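Local coordinates for gram-negative insecticidal protein (Chromobacterium piscinae, PDB 6FBM) that is an insecticidal toxin that probably perforates target-cell membranes through its MACPF domain, which is joined to a beta-tripod region, at residues M21-N26 with E33-Q38; G27-P32 with L272-T277; Q90-S95 with E278-I283; A127-Y132 with E174-G179. One frame throughout, in Å; residues are numbered along the deposited sequence.

Contact 1 of 4, residues M21-N26 with E33-Q38; sequences MGYDVN and ESLLGQ
Two backbone hydrogen bonds join Gly22 and Asp24 to Leu36 and Ser34, framing the antiparallel, non-hydrogen-bonded pair Tyr23-Leu35. Leu36 N donates to Gly22 O and Asp24 N to Ser34 O, both at 2.9 Å. The aromatic part centres on Tyr23. With its CG anti to the backbone N (chi1 -161°), the ring offers one face to Ser34, whose CB makes a CH-pi contact 4.0 Å from the centroid; Leu35 CD2 comes to the ring edge, 4.0 Å from Tyr23 CD1. That same methyl also lies 3.7 Å from Met21 CB, the two side chains crossing at about a right angle, while Leu36 CD1 leans on the Tyr23 carbonyl carbon. Polar side-chain ends look toward the connecting loop: Tyr23 OH bonds to Leu28 O and Ser31 N, and Ser34 OG to Leu28 N. A water 2.9 Å from Ser34 OG bonds weakly to Asp24 OD2, and Asp24 OD1 accepts from Asn26 N in an Asx turn. Together these features form a short beta hairpin with a long connection, its strand 21-23 bonded in turn to strand 170-177.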
loop_
_atom_site.group_PDB
_atom_site.type_symbol
_atom_site.label_atom_id
_atom_site.label_comp_id
_atom_site.label_asym_id
_atom_site.label_seq_id
_atom_site.Cartn_x
_atom_site.Cartn_y
_atom_site.Cartn_z
ATOM N N MET A 21 -10.532 -30.093 -12.276
ATOM C CA MET A 21 -9.287 -30.652 -11.795
ATOM C C MET A 21 -9.617 -32.023 -11.281
ATOM O O MET A 21 -10.692 -32.222 -10.698
ATOM C CB MET A 21 -8.737 -29.886 -10.605
ATOM C CG MET A 21 -8.046 -28.562 -10.851
ATOM S SD MET A 21 -6.736 -28.579 -12.108
ATOM C CE MET A 21 -7.706 -27.857 -13.409
ATOM N N GLY A 22 -8.656 -32.944 -11.429
ATOM C CA GLY A 22 -8.690 -34.182 -10.665
ATOM C C GLY A 22 -8.733 -33.942 -9.167
ATOM O O GLY A 22 -8.215 -32.934 -8.674
ATOM N N TYR A 23 -9.370 -34.860 -8.445
ATOM C CA TYR A 23 -9.494 -34.746 -7.003
ATOM C C TYR A 23 -9.083 -36.021 -6.322
ATOM O O TYR A 23 -9.455 -37.106 -6.771
ATOM C CB TYR A 23 -10.901 -34.409 -6.599
ATOM C CG TYR A 23 -10.993 -33.842 -5.231
ATOM C CD1 TYR A 23 -10.817 -32.498 -5.021
ATOM C CD2 TYR A 23 -11.261 -34.645 -4.132
ATOM C CE1 TYR A 23 -10.910 -31.955 -3.758
ATOM C CE2 TYR A 23 -11.355 -34.098 -2.855
ATOM C CZ TYR A 23 -11.181 -32.753 -2.676
ATOM O OH TYR A 23 -11.272 -32.166 -1.433
ATOM N N ASP A 24 -8.336 -35.874 -5.232
ATOM C CA ASP A 24 -8.004 -36.994 -4.395
ATOM C C ASP A 24 -9.200 -37.282 -3.491
ATOM O O ASP A 24 -9.372 -36.678 -2.439
ATOM C CB ASP A 24 -6.758 -36.708 -3.568
ATOM C CG ASP A 24 -6.362 -37.881 -2.693
ATOM O OD1 ASP A 24 -7.075 -38.923 -2.688
ATOM O OD2 ASP A 24 -5.330 -37.742 -1.993
ATOM N N VAL A 25 -10.006 -38.256 -3.893
ATOM C CA VAL A 25 -11.209 -38.618 -3.145
ATOM C C VAL A 25 -10.908 -39.218 -1.780
ATOM O O VAL A 25 -11.804 -39.329 -0.943
ATOM C CB VAL A 25 -12.121 -39.561 -3.938
ATOM C CG1 VAL A 25 -12.576 -38.885 -5.226
ATOM C CG2 VAL A 25 -11.446 -40.902 -4.233
ATOM N N ASN A 26 -9.651 -39.594 -1.566
ATOM C CA ASN A 26 -9.166 -40.058 -0.262
ATOM C C ASN A 26 -8.473 -38.970 0.537
ATOM O O ASN A 26 -7.905 -39.271 1.571
ATOM C CB ASN A 26 -8.244 -41.279 -0.445
ATOM C CG ASN A 26 -8.989 -42.480 -1.000
ATOM O OD1 ASN A 26 -10.102 -42.745 -0.596
ATOM N ND2 ASN A 26 -8.394 -43.183 -1.957
ATOM N N GLU A 33 -6.516 -28.151 -1.362
ATOM C CA GLU A 33 -5.331 -28.932 -1.027
ATOM C C GLU A 33 -5.385 -30.338 -1.611
ATOM O O GLU A 33 -4.338 -30.928 -1.826
ATOM C CB GLU A 33 -5.128 -29.030 0.487
ATOM C CG GLU A 33 -4.678 -27.764 1.223
ATOM C CD GLU A 33 -4.286 -28.097 2.679
ATOM O OE1 GLU A 33 -5.017 -27.770 3.659
ATOM O OE2 GLU A 33 -3.232 -28.744 2.854
ATOM N N SER A 34 -6.570 -30.871 -1.881
ATOM C CA SER A 34 -6.688 -32.197 -2.464
ATOM C C SER A 34 -6.949 -32.196 -3.983
ATOM O O SER A 34 -7.284 -33.265 -4.559
ATOM C CB SER A 34 -7.767 -32.985 -1.738
ATOM O OG SER A 34 -7.341 -33.273 -0.432
ATOM N N LEU A 35 -6.793 -31.033 -4.630
ATOM C CA LEU A 35 -6.766 -30.983 -6.086
ATOM C C LEU A 35 -5.472 -31.597 -6.593
ATOM O O LEU A 35 -4.474 -31.567 -5.908
ATOM C CB LEU A 35 -6.883 -29.551 -6.607
ATOM C CG LEU A 35 -8.152 -28.803 -6.235
ATOM C CD1 LEU A 35 -7.967 -27.323 -6.513
ATOM C CD2 LEU A 35 -9.346 -29.344 -6.968
ATOM N N LEU A 36 -5.532 -32.184 -7.775
ATOM C CA LEU A 36 -4.419 -32.908 -8.362
ATOM C C LEU A 36 -3.985 -32.170 -9.593
ATOM O O LEU A 36 -4.783 -31.483 -10.221
ATOM C CB LEU A 36 -4.821 -34.321 -8.735
ATOM C CG LEU A 36 -5.306 -35.213 -7.587
ATOM C CD1 LEU A 36 -5.763 -36.542 -8.215
ATOM C CD2 LEU A 36 -4.212 -35.437 -6.531
ATOM N N GLY A 37 -2.730 -32.381 -9.966
ATOM C CA GLY A 37 -1.964 -31.439 -10.771
ATOM C C GLY A 37 -2.538 -30.967 -12.081
ATOM O O GLY A 37 -2.857 -29.781 -12.227
ATOM N N GLN A 38 -2.640 -31.891 -13.041
ATOM C CA GLN A 38 -2.957 -31.543 -14.441
ATOM C C GLN A 38 -4.424 -31.175 -14.643
ATOM O O GLN A 38 -5.305 -31.951 -14.252
ATOM C CB GLN A 38 -2.556 -32.643 -15.457
ATOM C CG GLN A 38 -1.059 -32.723 -15.634
ATOM C CD GLN A 38 -0.434 -34.000 -15.093
ATOM O OE1 GLN A 38 -0.872 -34.555 -14.080
ATOM N NE2 GLN A 38 0.594 -34.465 -15.775
HETATM O O HOH W 1 -4.729 -34.530 -0.747
#

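Contact 2 of 4, residues G27-P32 with L272-T277; sequences GLYASP and LMDFST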
loop_
_atom_site.group_PDB
_atom_site.type_symbol
_atom_site.label_atom_id
_atom_site.label_comp_id
_atom_site.label_asym_id
_atom_site.label_seq_id
_atom_site.Cartn_x
_atom_site.Cartn_y
_atom_site.Cartn_z
ATOM N N GLY A 27 -8.564 -37.716 0.088
ATOM C CA GLY A 27 -7.836 -36.598 0.703
ATOM C C GLY A 27 -8.693 -35.823 1.692
ATOM O O GLY A 27 -9.352 -36.418 2.549
ATOM N N LEU A 28 -8.693 -34.496 1.592
ATOM C CA LEU A 28 -9.541 -33.685 2.470
ATOM C C LEU A 28 -10.916 -33.508 1.846
ATOM O O LEU A 28 -11.096 -33.740 0.657
ATOM C CB LEU A 28 -8.914 -32.322 2.739
ATOM C CG LEU A 28 -7.472 -32.299 3.259
ATOM C CD1 LEU A 28 -7.080 -30.843 3.448
ATOM C CD2 LEU A 28 -7.273 -33.102 4.557
ATOM N N TYR A 29 -11.888 -33.125 2.667
ATOM C CA TYR A 29 -13.226 -32.838 2.188
ATOM C C TYR A 29 -13.195 -31.451 1.526
ATOM O O TYR A 29 -12.806 -30.485 2.129
ATOM C CB TYR A 29 -14.244 -32.872 3.332
ATOM C CG TYR A 29 -15.649 -32.477 2.931
ATOM C CD1 TYR A 29 -16.549 -33.418 2.458
ATOM C CD2 TYR A 29 -16.072 -31.143 3.014
ATOM C CE1 TYR A 29 -17.835 -33.053 2.082
ATOM C CE2 TYR A 29 -17.346 -30.769 2.625
ATOM C CZ TYR A 29 -18.232 -31.719 2.174
ATOM O OH TYR A 29 -19.515 -31.368 1.796
ATOM N N ALA A 30 -13.608 -31.415 0.265
ATOM C CA ALA A 30 -13.822 -30.182 -0.492
ATOM C C ALA A 30 -12.827 -29.087 -0.137
ATOM O O ALA A 30 -13.178 -28.048 0.434
ATOM C CB ALA A 30 -15.249 -29.689 -0.323
ATOM N N SER A 31 -11.574 -29.368 -0.467
ATOM C CA SER A 31 -10.490 -28.434 -0.245
ATOM C C SER A 31 -9.631 -28.365 -1.498
ATOM O O SER A 31 -9.422 -29.382 -2.151
ATOM C CB SER A 31 -9.617 -28.891 0.919
ATOM O OG SER A 31 -8.437 -28.144 0.962
ATOM N N PRO A 32 -9.086 -27.173 -1.802
ATOM C CA PRO A 32 -8.088 -27.057 -2.872
ATOM C C PRO A 32 -6.824 -27.866 -2.619
ATOM O O PRO A 32 -6.137 -28.221 -3.562
ATOM C CB PRO A 32 -7.755 -25.549 -2.866
ATOM C CG PRO A 32 -8.933 -24.894 -2.231
ATOM C CD PRO A 32 -9.410 -25.861 -1.215
ATOM N N LEU A 272 -12.899 -23.091 -3.441
ATOM C CA LEU A 272 -13.707 -24.273 -3.400
ATOM C C LEU A 272 -13.689 -24.671 -1.944
ATOM O O LEU A 272 -12.644 -24.714 -1.338
ATOM C CB LEU A 272 -13.103 -25.361 -4.288
ATOM C CG LEU A 272 -13.680 -26.778 -4.205
ATOM C CD1 LEU A 272 -13.504 -27.488 -5.552
ATOM C CD2 LEU A 272 -12.998 -27.614 -3.167
ATOM N N MET A 273 -14.860 -24.911 -1.383
ATOM C CA MET A 273 -14.975 -25.317 -0.001
ATOM C C MET A 273 -16.145 -26.236 0.314
ATOM O O MET A 273 -16.332 -26.566 1.488
ATOM C CB MET A 273 -15.031 -24.086 0.911
ATOM C CG MET A 273 -15.966 -22.971 0.483
ATOM S SD MET A 273 -17.744 -23.274 0.483
ATOM C CE MET A 273 -18.015 -23.455 2.218
ATOM N N ASP A 274 -16.931 -26.656 -0.670
ATOM C CA ASP A 274 -18.014 -27.572 -0.393
ATOM C C ASP A 274 -18.442 -28.286 -1.652
ATOM O O ASP A 274 -18.252 -27.796 -2.778
ATOM C CB ASP A 274 -19.207 -26.830 0.226
ATOM C CG ASP A 274 -20.027 -27.694 1.206
ATOM O OD1 ASP A 274 -19.646 -28.850 1.489
ATOM O OD2 ASP A 274 -21.066 -27.163 1.692
ATOM N N PHE A 275 -19.020 -29.462 -1.446
ATOM C CA PHE A 275 -19.464 -30.329 -2.506
ATOM C C PHE A 275 -20.951 -30.531 -2.365
ATOM O O PHE A 275 -21.484 -30.534 -1.233
ATOM C CB PHE A 275 -18.812 -31.683 -2.358
ATOM C CG PHE A 275 -17.361 -31.725 -2.691
ATOM C CD1 PHE A 275 -16.764 -30.801 -3.536
ATOM C CD2 PHE A 275 -16.595 -32.779 -2.221
ATOM C CE1 PHE A 275 -15.437 -30.917 -3.870
ATOM C CE2 PHE A 275 -15.269 -32.897 -2.545
ATOM C CZ PHE A 275 -14.690 -31.965 -3.376
ATOM N N SER A 276 -21.601 -30.715 -3.513
ATOM C CA SER A 276 -22.987 -31.089 -3.605
ATOM C C SER A 276 -23.032 -32.509 -4.158
ATOM O O SER A 276 -21.984 -33.092 -4.449
ATOM C CB SER A 276 -23.683 -30.168 -4.602
ATOM O OG SER A 276 -23.367 -30.553 -5.949
ATOM N N THR A 277 -24.235 -33.041 -4.393
ATOM C CA THR A 277 -24.360 -34.402 -4.908
ATOM C C THR A 277 -23.734 -34.575 -6.288
ATOM O O THR A 277 -23.451 -35.690 -6.665
ATOM C CB THR A 277 -25.819 -34.910 -4.981
ATOM O OG1 THR A 277 -26.595 -34.010 -5.757
ATOM C CG2 THR A 277 -26.442 -35.018 -3.618
#
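Ala30 and Asp274 approach to 4.9 Å between their CA atoms where loop 27-32 runs roughly against strand 272-274 (153° between directions), yet the backbones meet through a CA-H...O contact, Met273 CA to Ala30 O at 3.3 Å, and not through an N-H...O bond. Ala30 has left-handed backbone angles, and its methyl group sits squarely over the centre of the Phe275 ring, CB lying 3.5 Å from the centroid. The edge of Phe275 in turn points at the face of Tyr29 in an edge-to-face pair with planes 55° apart. Leu272 CD2 packs against the loop backbone beside the Phe275 ring, 3.4 Å from Ala30 C, and Pro32 CD lies 3.4 Å from Leu272 O. The polar contact belongs to the far end of Tyr29. Its CG is anti to the backbone N (chi1 176°), which stretches the ring toward the strand until OH donates to Asp274 OD1 at a short 2.5 Å, almost in line with the carboxylate C-O bond. Phe275 N adds a weak bond to this oxygen at 3.1 Å, and Asp274 OD2 forms a salt bridge with Lys74, while Arg125 makes a cation-pi contact with Tyr29. A buried carboxylate held by a phenol and a lysine is probably ionised; of its partners the Tyr29 phenol ties the loop to the strand, while Lys74 would balance the charge.

Contact 3 of 4, residues Q90-S95 with E278-I283; sequences QHVGVS and ESLQPI
Leu280 has CG anti to its own carbonyl carbon (chi1 -66°) and an extended chi2, which carries CD1 against both valines of the facing loop: Val92 chi1 of -56° puts CG1 anti to the carbonyl carbon and CG2 between that carbon and the backbone N, 3.9 Å from Leu280 CD1, and Val94 CG2 touches the same methyl at 3.9 Å. The Val92 and Leu280 side chains lie side by side and point the same way; that of Val94 comes in at a slant. Beside this apolar cluster runs the one hydrogen bond between the segments, Leu280 N to Val92 O at 3.0 Å, with 159° at the hydrogen. Beyond it the backbones come close at Gly93, whose positive phi and bare CA let Leu280 O approach to 3.6 Å in a CA-H...O contact. Gly93 O and Leu280 O, both acceptors, stand 3.3 Å apart without bonding. On the strand side, Gln281 NE2 donates to Glu278 O at 3.0 Å across the turn into strand 280-282, and Ser279 OG bonds to Glu174 O. Val92 and Val94 also pack on Leu100. Here the loop after helix 81-88 packs against the start of strand 280-282, a short strand of the antiparallel MACPF sheet that pairs with strand 170-177.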
loop_
_atom_site.group_PDB
_atom_site.type_symbol
_atom_site.label_atom_id
_atom_site.label_comp_id
_atom_site.label_asym_id
_atom_site.label_seq_id
_atom_site.Cartn_x
_atom_site.Cartn_y
_atom_site.Cartn_z
ATOM N N GLN A 90 -21.287 -38.973 2.126
ATOM C CA GLN A 90 -22.580 -38.978 1.451
ATOM C C GLN A 90 -22.720 -37.757 0.558
ATOM O O GLN A 90 -22.266 -36.662 0.897
ATOM C CB GLN A 90 -23.789 -38.951 2.414
ATOM C CG GLN A 90 -23.806 -39.876 3.631
ATOM C CD GLN A 90 -24.012 -41.335 3.306
ATOM O OE1 GLN A 90 -23.612 -41.811 2.231
ATOM N NE2 GLN A 90 -24.610 -42.069 4.254
ATOM N N HIS A 91 -23.397 -37.967 -0.553
ATOM C CA HIS A 91 -23.937 -36.886 -1.354
ATOM C C HIS A 91 -22.848 -35.952 -1.887
ATOM O O HIS A 91 -22.979 -34.730 -1.804
ATOM C CB HIS A 91 -25.020 -36.109 -0.554
ATOM C CG HIS A 91 -26.187 -36.954 -0.124
ATOM N ND1 HIS A 91 -27.141 -37.432 -1.002
ATOM C CD2 HIS A 91 -26.538 -37.410 1.105
ATOM C CE1 HIS A 91 -28.030 -38.145 -0.327
ATOM N NE2 HIS A 91 -27.687 -38.149 0.952
ATOM N N VAL A 92 -21.774 -36.539 -2.395
ATOM C CA VAL A 92 -20.740 -35.769 -3.091
ATOM C C VAL A 92 -20.494 -36.231 -4.516
ATOM O O VAL A 92 -19.589 -35.726 -5.178
ATOM C CB VAL A 92 -19.423 -35.774 -2.312
ATOM C CG1 VAL A 92 -19.665 -35.250 -0.906
ATOM C CG2 VAL A 92 -18.796 -37.161 -2.276
ATOM N N GLY A 93 -21.304 -37.178 -4.992
ATOM C CA GLY A 93 -21.212 -37.664 -6.368
ATOM C C GLY A 93 -20.457 -38.955 -6.580
ATOM O O GLY A 93 -20.416 -39.447 -7.710
ATOM N N VAL A 94 -19.854 -39.504 -5.531
ATOM C CA VAL A 94 -19.141 -40.753 -5.696
ATOM C C VAL A 94 -20.122 -41.896 -5.488
ATOM O O VAL A 94 -20.553 -42.166 -4.376
ATOM C CB VAL A 94 -17.950 -40.878 -4.755
ATOM C CG1 VAL A 94 -17.272 -42.231 -4.923
ATOM C CG2 VAL A 94 -16.964 -39.773 -5.050
ATOM N N SER A 95 -20.466 -42.539 -6.590
ATOM C CA SER A 95 -21.260 -43.752 -6.600
ATOM C C SER A 95 -20.563 -44.879 -5.843
ATOM O O SER A 95 -19.334 -44.964 -5.823
ATOM C CB SER A 95 -21.513 -44.193 -8.043
ATOM O OG SER A 95 -22.060 -45.479 -8.077
ATOM N N GLU A 278 -23.540 -33.494 -7.035
ATOM C CA GLU A 278 -22.961 -33.562 -8.392
ATOM C C GLU A 278 -21.489 -33.155 -8.495
ATOM O O GLU A 278 -20.954 -33.074 -9.601
ATOM C CB GLU A 278 -23.796 -32.697 -9.369
ATOM C CG GLU A 278 -25.259 -33.119 -9.549
ATOM C CD GLU A 278 -25.439 -34.566 -9.998
ATOM O OE1 GLU A 278 -24.654 -35.064 -10.819
ATOM O OE2 GLU A 278 -26.371 -35.221 -9.504
ATOM N N SER A 279 -20.830 -32.912 -7.359
ATOM C CA SER A 279 -19.508 -32.272 -7.371
ATOM C C SER A 279 -18.432 -33.127 -7.998
ATOM O O SER A 279 -17.757 -32.678 -8.903
ATOM C CB SER A 279 -19.095 -31.852 -5.975
ATOM O OG SER A 279 -19.885 -30.767 -5.574
ATOM N N LEU A 280 -18.297 -34.359 -7.529
ATOM C CA LEU A 280 -17.276 -35.261 -8.028
ATOM C C LEU A 280 -17.867 -36.137 -9.124
ATOM O O LEU A 280 -18.887 -36.783 -8.910
ATOM C CB LEU A 280 -16.747 -36.106 -6.886
ATOM C CG LEU A 280 -16.004 -35.287 -5.837
ATOM C CD1 LEU A 280 -15.813 -36.097 -4.580
ATOM C CD2 LEU A 280 -14.654 -34.833 -6.367
ATOM N N GLN A 281 -17.249 -36.127 -10.308
ATOM C CA GLN A 281 -17.709 -36.928 -11.432
ATOM C C GLN A 281 -16.558 -37.798 -11.865
ATOM O O GLN A 281 -15.418 -37.370 -11.816
ATOM C CB GLN A 281 -18.171 -36.033 -12.575
ATOM C CG GLN A 281 -19.428 -35.232 -12.248
ATOM C CD GLN A 281 -20.625 -36.127 -11.941
ATOM O OE1 GLN A 281 -20.851 -37.111 -12.619
ATOM N NE2 GLN A 281 -21.384 -35.787 -10.897
ATOM N N PRO A 282 -16.841 -39.060 -12.237
ATOM C CA PRO A 282 -15.771 -39.987 -12.573
ATOM C C PRO A 282 -15.149 -39.671 -13.905
ATOM O O PRO A 282 -15.858 -39.265 -14.829
ATOM C CB PRO A 282 -16.511 -41.306 -12.702
ATOM C CG PRO A 282 -17.894 -40.929 -13.155
ATOM C CD PRO A 282 -18.178 -39.662 -12.426
ATOM N N ILE A 283 -13.839 -39.863 -14.014
ATOM C CA ILE A 283 -13.158 -39.701 -15.308
ATOM C C ILE A 283 -13.556 -40.782 -16.291
ATOM O O ILE A 283 -13.510 -40.540 -17.500
ATOM C CB ILE A 283 -11.623 -39.630 -15.231
ATOM C CG1 ILE A 283 -11.003 -40.920 -14.655
ATOM C CG2 ILE A 283 -11.205 -38.421 -14.412
ATOM C CD1 ILE A 283 -9.515 -41.032 -14.918
#

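Contact 4 of 4, residues A127-Y132 with E174-G179; sequences AHVLWY and EAAVGG
Leu130 and Trp131 both address Val177, the signature of a classic beta bulge in an otherwise antiparallel pairing. Leu130 N donates to Val177 O at 2.7 Å, and Trp131 N sends a weaker bond to the same oxygen at 3.3 Å; in return Val177 N meets Trp131 O at 2.7 Å. The register differs by one residue across the bulge; on its N-terminal side in segment 127-132, His128 and Gly179 form a hydrogen-bonded pair, with His128 N to Gly179 O at 2.7 Å the shorter of its two bonds. Between these sets the bare CA of Gly178 comes to 3.3 Å from His128 O; beyond Trp131, Tyr132 CA makes a second CA-H...O contact, with Ala175 O.

The side chains divide between two faces. On one, Trp131 chi1 of 50° places the indole CG between the backbone N and carbonyl carbon and turns the ring system over Val177, whose CB makes a CH-pi contact with the face of the five-membered ring, 3.8 Å from its centroid. Trp131 NE1 bonds to Pro14 O, and Leu267 of helix 255-269 packs on the indole. On the face of Tyr132 and Ala176, Tyr132 CE1 rests 3.9 Å from Ala176 CB, while Val129 CG1 lies over one face of the phenol ring, offset toward its rim.

Both segments turn a corner here, at Leu130 and Gly178. Strand 120-134 is thereby bonded first to strand 179-187 and then to 170-177, consistent with the sharply bent central sheet of the MACPF/CDC fold.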
loop_
_atom_site.group_PDB
_atom_site.type_symbol
_atom_site.label_atom_id
_atom_site.label_comp_id
_atom_site.label_asym_id
_atom_site.label_seq_id
_atom_site.Cartn_x
_atom_site.Cartn_y
_atom_site.Cartn_z
ATOM N N ALA A 127 -20.732 -23.715 6.045
ATOM C CA ALA A 127 -20.211 -23.389 4.729
ATOM C C ALA A 127 -20.811 -22.044 4.309
ATOM O O ALA A 127 -22.042 -21.897 4.240
ATOM C CB ALA A 127 -20.565 -24.481 3.735
ATOM N N HIS A 128 -19.940 -21.056 4.069
ATOM C CA HIS A 128 -20.370 -19.735 3.654
ATOM C C HIS A 128 -20.213 -19.674 2.140
ATOM O O HIS A 128 -19.162 -19.318 1.640
ATOM C CB HIS A 128 -19.552 -18.683 4.371
ATOM C CG HIS A 128 -19.820 -18.622 5.848
ATOM N ND1 HIS A 128 -20.384 -17.512 6.456
ATOM C CD2 HIS A 128 -19.660 -19.544 6.825
ATOM C CE1 HIS A 128 -20.533 -17.754 7.748
ATOM N NE2 HIS A 128 -20.098 -18.976 7.996
ATOM N N VAL A 129 -21.268 -20.045 1.428
ATOM C CA VAL A 129 -21.217 -20.121 -0.022
ATOM C C VAL A 129 -21.408 -18.737 -0.597
ATOM O O VAL A 129 -22.314 -18.025 -0.189
ATOM C CB VAL A 129 -22.342 -21.018 -0.594
ATOM C CG1 VAL A 129 -22.264 -21.094 -2.126
ATOM C CG2 VAL A 129 -22.298 -22.421 0.034
ATOM N N LEU A 130 -20.531 -18.342 -1.508
ATOM C CA LEU A 130 -20.738 -17.138 -2.293
ATOM C C LEU A 130 -21.360 -17.522 -3.644
ATOM O O LEU A 130 -22.332 -16.911 -4.074
ATOM C CB LEU A 130 -19.408 -16.394 -2.468
ATOM C CG LEU A 130 -18.696 -16.075 -1.151
ATOM C CD1 LEU A 130 -17.315 -15.548 -1.424
ATOM C CD2 LEU A 130 -19.464 -15.096 -0.276
ATOM N N TRP A 131 -20.785 -18.512 -4.320
ATOM C CA TRP A 131 -21.344 -19.015 -5.560
ATOM C C TRP A 131 -20.976 -20.456 -5.795
ATOM O O TRP A 131 -20.100 -20.997 -5.116
ATOM C CB TRP A 131 -20.888 -18.172 -6.756
ATOM C CG TRP A 131 -19.444 -17.963 -6.805
ATOM C CD1 TRP A 131 -18.541 -18.786 -7.367
ATOM C CD2 TRP A 131 -18.725 -16.837 -6.302
ATOM N NE1 TRP A 131 -17.259 -18.232 -7.273
ATOM C CE2 TRP A 131 -17.372 -17.014 -6.651
ATOM C CE3 TRP A 131 -19.105 -15.657 -5.675
ATOM C CZ2 TRP A 131 -16.386 -16.110 -6.286
ATOM C CZ3 TRP A 131 -18.140 -14.749 -5.329
ATOM C CH2 TRP A 131 -16.794 -14.974 -5.631
ATOM N N TYR A 132 -21.684 -21.072 -6.739
ATOM C CA TYR A 132 -21.363 -22.380 -7.242
ATOM C C TYR A 132 -20.817 -22.176 -8.645
ATOM O O TYR A 132 -21.247 -21.276 -9.367
ATOM C CB TYR A 132 -22.604 -23.277 -7.275
ATOM C CG TYR A 132 -23.339 -23.423 -5.949
ATOM C CD1 TYR A 132 -22.950 -24.404 -5.035
ATOM C CD2 TYR A 132 -24.443 -22.627 -5.617
ATOM C CE1 TYR A 132 -23.608 -24.577 -3.814
ATOM C CE2 TYR A 132 -25.107 -22.783 -4.396
ATOM C CZ TYR A 132 -24.690 -23.761 -3.485
ATOM O OH TYR A 132 -25.323 -23.959 -2.244
ATOM N N GLU A 174 -18.642 -29.656 -10.060
ATOM C CA GLU A 174 -19.433 -28.602 -9.458
ATOM C C GLU A 174 -18.852 -28.329 -8.067
ATOM O O GLU A 174 -18.508 -29.251 -7.338
ATOM C CB GLU A 174 -20.879 -29.058 -9.357
ATOM C CG GLU A 174 -21.879 -27.956 -9.093
ATOM C CD GLU A 174 -23.291 -28.546 -9.040
ATOM O OE1 GLU A 174 -23.584 -29.251 -8.059
ATOM O OE2 GLU A 174 -24.100 -28.323 -9.973
ATOM N N ALA A 175 -18.741 -27.063 -7.692
ATOM C CA ALA A 175 -18.228 -26.733 -6.363
ATOM C C ALA A 175 -18.821 -25.451 -5.813
ATOM O O ALA A 175 -19.098 -24.498 -6.552
ATOM C CB ALA A 175 -16.718 -26.597 -6.420
ATOM N N ALA A 176 -18.975 -25.454 -4.497
ATOM C CA ALA A 176 -19.318 -24.263 -3.765
ATOM C C ALA A 176 -18.042 -23.479 -3.519
ATOM O O ALA A 176 -17.033 -24.036 -3.132
ATOM C CB ALA A 176 -19.971 -24.641 -2.457
ATOM N N VAL A 177 -18.125 -22.172 -3.737
ATOM C CA VAL A 177 -17.014 -21.290 -3.504
ATOM C C VAL A 177 -17.343 -20.295 -2.397
ATOM O O VAL A 177 -18.406 -19.700 -2.366
ATOM C CB VAL A 177 -16.641 -20.552 -4.799
ATOM C CG1 VAL A 177 -15.495 -19.622 -4.546
ATOM C CG2 VAL A 177 -16.274 -21.541 -5.904
ATOM N N GLY A 178 -16.409 -20.137 -1.474
ATOM C CA GLY A 178 -16.494 -19.199 -0.368
ATOM C C GLY A 178 -15.543 -19.593 0.741
ATOM O O GLY A 178 -14.364 -19.823 0.499
ATOM N N GLY A 179 -16.051 -19.690 1.967
ATOM C CA GLY A 179 -15.257 -20.259 3.059
ATOM C C GLY A 179 -16.061 -21.161 3.921
ATOM O O GLY A 179 -17.261 -20.980 4.074
#

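All four contacts converge on one antiparallel sheet, with strand 170-177 as the shared neighbour: it pairs with 21-23 (contact 1), 271-274 (contact 2), 280-282 (contact 3) and 120-134 (contact 4). Contacts 2, 3 and 4 are mainly buried, whereas contact 1 is only partly so and includes a water. Contacts 1 and 4 are strand pairings built on backbone bonds; contact 3 has a single such bond beside an apolar cluster, and contact 2 relies on a phenol-carboxylate bond and aromatic packing. Contact 2 takes its loop from inside the hairpin of contact 1, joined through Tyr23 and Leu28, while Phe275 touches Val92 and Leu280 of contact 3.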